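Local coordinates for protein cytochrome c (Shewanella violacea, PDB 6A3L) that binds a covalently attached heme c in a helical bundle and probably takes part in electron transfer, as a member of the cytochrome c' family, at residues Ser80-Asp83 / Ala84-Ser88. Numbering follows the deposited sequence.
Sequences SDFD and AKMVS. With HEC (heme c), chain C.
F82 and M86 lie one turn apart on helix 79-99, joined by the i to i+4 backbone hydrogen bond from M86 N to F82 O (3.0 Å); A84, K85 and V87 make the equivalent bonds to the O atoms of S80, D81 and D83. The side chains of F82 and M86 leave the helix alongside each other, and both end against the CAC-CBC substituent of the heme. With CG anti to the backbone N (chi1 180°), the F82 ring reaches this vinyl-derived group. CE1 of F82 is 3.5 Å from heme CAC, and heme CBC lies over one ring face near the rim. M86 bends at chi2 and chi3 (70° and 78°). The bends bring its methyl CE to 3.9 Å from CZ of F82, in an oblique approach, and to 3.5 Å from heme CBC. M86 SD also lies 3.7 Å from heme CBC. K85 meets the same substituent through its CB, 3.9 Å from heme CBC. F60 and Y126 add edge-to-face ring contacts to F82, and C122, which is covalently attached to the heme, lies close by.

The D81 carboxylate slants across the lysine chain of K85. It meets the chain rather than the ammonium: D81 OD1 is 3.2 Å from K85 CE. D81 OD1 is hydrogen-bonded to Y126 OH, which ties this turn to helix 105-126. D83 OD1 lies in plane at the edge of the F82 ring and forms a salt bridge with K79.

Apolar and polar groups therefore adjoin here, and K85 and Y126 take part in both. F82 and M86 pack ring, sulfur and methyl around one heme substituent. D81 OD1 and K85 NZ, 4.2 Å apart, are too far for a salt bridge and probably attract weakly, while Y126 holds the D81 carboxylate.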
loop_
_atom_site.group_PDB
_atom_site.type_symbol
_atom_site.label_atom_id
_atom_site.label_comp_id
_atom_site.label_asym_id
_atom_site.label_seq_id
_atom_site.Cartn_x
_atom_site.Cartn_y
_atom_site.Cartn_z
ATOM N N SER A 80 1.348 -11.408 20.937
ATOM C CA SER A 80 1.822 -10.212 21.626
ATOM C C SER A 80 3.186 -9.765 21.092
ATOM O O SER A 80 3.385 -8.587 20.775
ATOM C CB SER A 80 1.879 -10.490 23.131
ATOM O OG SER A 80 2.175 -9.320 23.846
ATOM N N ASP A 81 4.135 -10.704 20.973
ATOM C CA ASP A 81 5.474 -10.384 20.478
ATOM C C ASP A 81 5.473 -10.046 18.989
ATOM O O ASP A 81 6.242 -9.182 18.538
ATOM C CB ASP A 81 6.423 -11.557 20.749
ATOM C CG ASP A 81 7.783 -11.370 20.101
ATOM O OD1 ASP A 81 8.114 -12.129 19.161
ATOM O OD2 ASP A 81 8.517 -10.459 20.526
ATOM N N PHE A 82 4.649 -10.739 18.203
ATOM C CA PHE A 82 4.588 -10.462 16.772
ATOM C C PHE A 82 4.112 -9.038 16.525
ATOM O O PHE A 82 4.708 -8.299 15.734
ATOM C CB PHE A 82 3.676 -11.484 16.088
ATOM C CG PHE A 82 3.525 -11.292 14.604
ATOM C CD1 PHE A 82 4.453 -11.820 13.726
ATOM C CD2 PHE A 82 2.424 -10.623 14.082
ATOM C CE1 PHE A 82 4.303 -11.667 12.351
ATOM C CE2 PHE A 82 2.269 -10.457 12.708
ATOM C CZ PHE A 82 3.201 -10.982 11.840
ATOM N N ASP A 83 3.056 -8.620 17.232
ATOM C CA ASP A 83 2.564 -7.254 17.074
ATOM C C ASP A 83 3.649 -6.257 17.432
ATOM O O ASP A 83 3.815 -5.233 16.757
ATOM C CB ASP A 83 1.323 -7.018 17.942
ATOM C CG ASP A 83 0.105 -7.847 17.498
ATOM O OD1 ASP A 83 0.228 -8.674 16.563
ATOM O OD2 ASP A 83 -0.975 -7.636 18.087
ATOM N N ALA A 84 4.406 -6.547 18.491
ATOM C CA ALA A 84 5.498 -5.670 18.898
ATOM C C ALA A 84 6.515 -5.494 17.776
ATOM O O ALA A 84 6.931 -4.369 17.472
ATOM C CB ALA A 84 6.165 -6.233 20.149
ATOM N N LYS A 85 6.914 -6.594 17.134
ATOM C CA LYS A 85 7.861 -6.493 16.023
ATOM C C LYS A 85 7.286 -5.640 14.897
ATOM O O LYS A 85 8.000 -4.835 14.290
ATOM C CB LYS A 85 8.231 -7.889 15.512
ATOM C CG LYS A 85 8.983 -8.743 16.548
ATOM C CD LYS A 85 9.341 -10.121 16.002
ATOM C CE LYS A 85 10.165 -10.910 16.999
ATOM N NZ LYS A 85 11.425 -10.205 17.347
ATOM N N MET A 86 5.995 -5.812 14.602
ATOM C CA MET A 86 5.359 -5.005 13.568
ATOM C C MET A 86 5.333 -3.538 13.961
ATOM O O MET A 86 5.599 -2.661 13.129
ATOM C CB MET A 86 3.941 -5.514 13.286
ATOM C CG MET A 86 3.385 -4.978 11.982
ATOM S SD MET A 86 4.274 -5.740 10.613
ATOM C CE MET A 86 3.481 -7.341 10.559
ATOM N N VAL A 87 5.024 -3.248 15.227
ATOM C CA VAL A 87 5.035 -1.856 15.675
ATOM C C VAL A 87 6.429 -1.263 15.524
ATOM O O VAL A 87 6.588 -0.096 15.132
ATOM C CB VAL A 87 4.544 -1.753 17.134
ATOM C CG1 VAL A 87 4.640 -0.316 17.627
ATOM C CG2 VAL A 87 3.130 -2.263 17.264
ATOM N N SER A 88 7.465 -2.068 15.815
ATOM C CA SER A 88 8.841 -1.624 15.614
ATOM C C SER A 88 9.135 -1.361 14.144
ATOM O O SER A 88 9.844 -0.402 13.810
ATOM C CB SER A 88 9.820 -2.665 16.164
ATOM O OG SER A 88 10.054 -2.461 17.535
HETATM FE FE HEC C . 7.609 -9.624 5.672
HETATM C CHA HEC C . 5.900 -12.050 3.867
HETATM C CHB HEC C . 8.847 -8.331 2.769
HETATM C CHC HEC C . 8.751 -6.790 7.355
HETATM C CHD HEC C . 6.243 -10.803 8.537
HETATM N NA HEC C . 7.388 -10.103 3.705
HETATM C C1A HEC C . 6.674 -11.158 3.175
HETATM C C2A HEC C . 6.909 -11.160 1.761
HETATM C C3A HEC C . 7.712 -10.137 1.450
HETATM C C4A HEC C . 8.032 -9.442 2.670
HETATM C CMA HEC C . 8.226 -9.764 0.036
HETATM C CAA HEC C . 6.294 -12.163 0.778
HETATM C CBA HEC C . 4.881 -11.629 0.486
HETATM C CGA HEC C . 4.336 -12.402 -0.684
HETATM O O1A HEC C . 4.638 -11.973 -1.821
HETATM O O2A HEC C . 3.637 -13.432 -0.495
HETATM N NB HEC C . 8.579 -7.819 5.155
HETATM C C1B HEC C . 9.088 -7.572 3.894
HETATM C C2B HEC C . 9.915 -6.387 3.965
HETATM C C3B HEC C . 9.920 -5.948 5.239
HETATM C C4B HEC C . 9.063 -6.842 6.008
HETATM C CMB HEC C . 10.657 -5.810 2.735
HETATM C CAB HEC C . 10.647 -4.698 5.808
HETATM C CBB HEC C . 10.743 -3.568 5.085
HETATM N NC HEC C . 7.483 -8.920 7.568
HETATM C C1C HEC C . 8.073 -7.771 8.075
HETATM C C2C HEC C . 7.855 -7.762 9.511
HETATM C C3C HEC C . 7.189 -8.879 9.857
HETATM C C4C HEC C . 6.927 -9.614 8.629
HETATM C CMC HEC C . 8.386 -6.651 10.443
HETATM C CAC HEC C . 6.717 -9.332 11.269
HETATM C CBC HEC C . 6.316 -8.452 12.197
HETATM N ND HEC C . 6.304 -11.141 6.095
HETATM C C1D HEC C . 5.891 -11.455 7.379
HETATM C C2D HEC C . 5.027 -12.602 7.299
HETATM C C3D HEC C . 4.925 -12.960 6.009
HETATM C C4D HEC C . 5.733 -12.049 5.229
HETATM C CMD HEC C . 4.356 -13.275 8.520
HETATM C CAD HEC C . 4.086 -14.130 5.441
HETATM C CBD HEC C . 2.802 -13.629 4.763
HETATM C CGD HEC C . 2.026 -14.804 4.211
HETATM O O1D HEC C . 2.507 -15.459 3.257
HETATM O O2D HEC C . 0.927 -15.104 4.727
#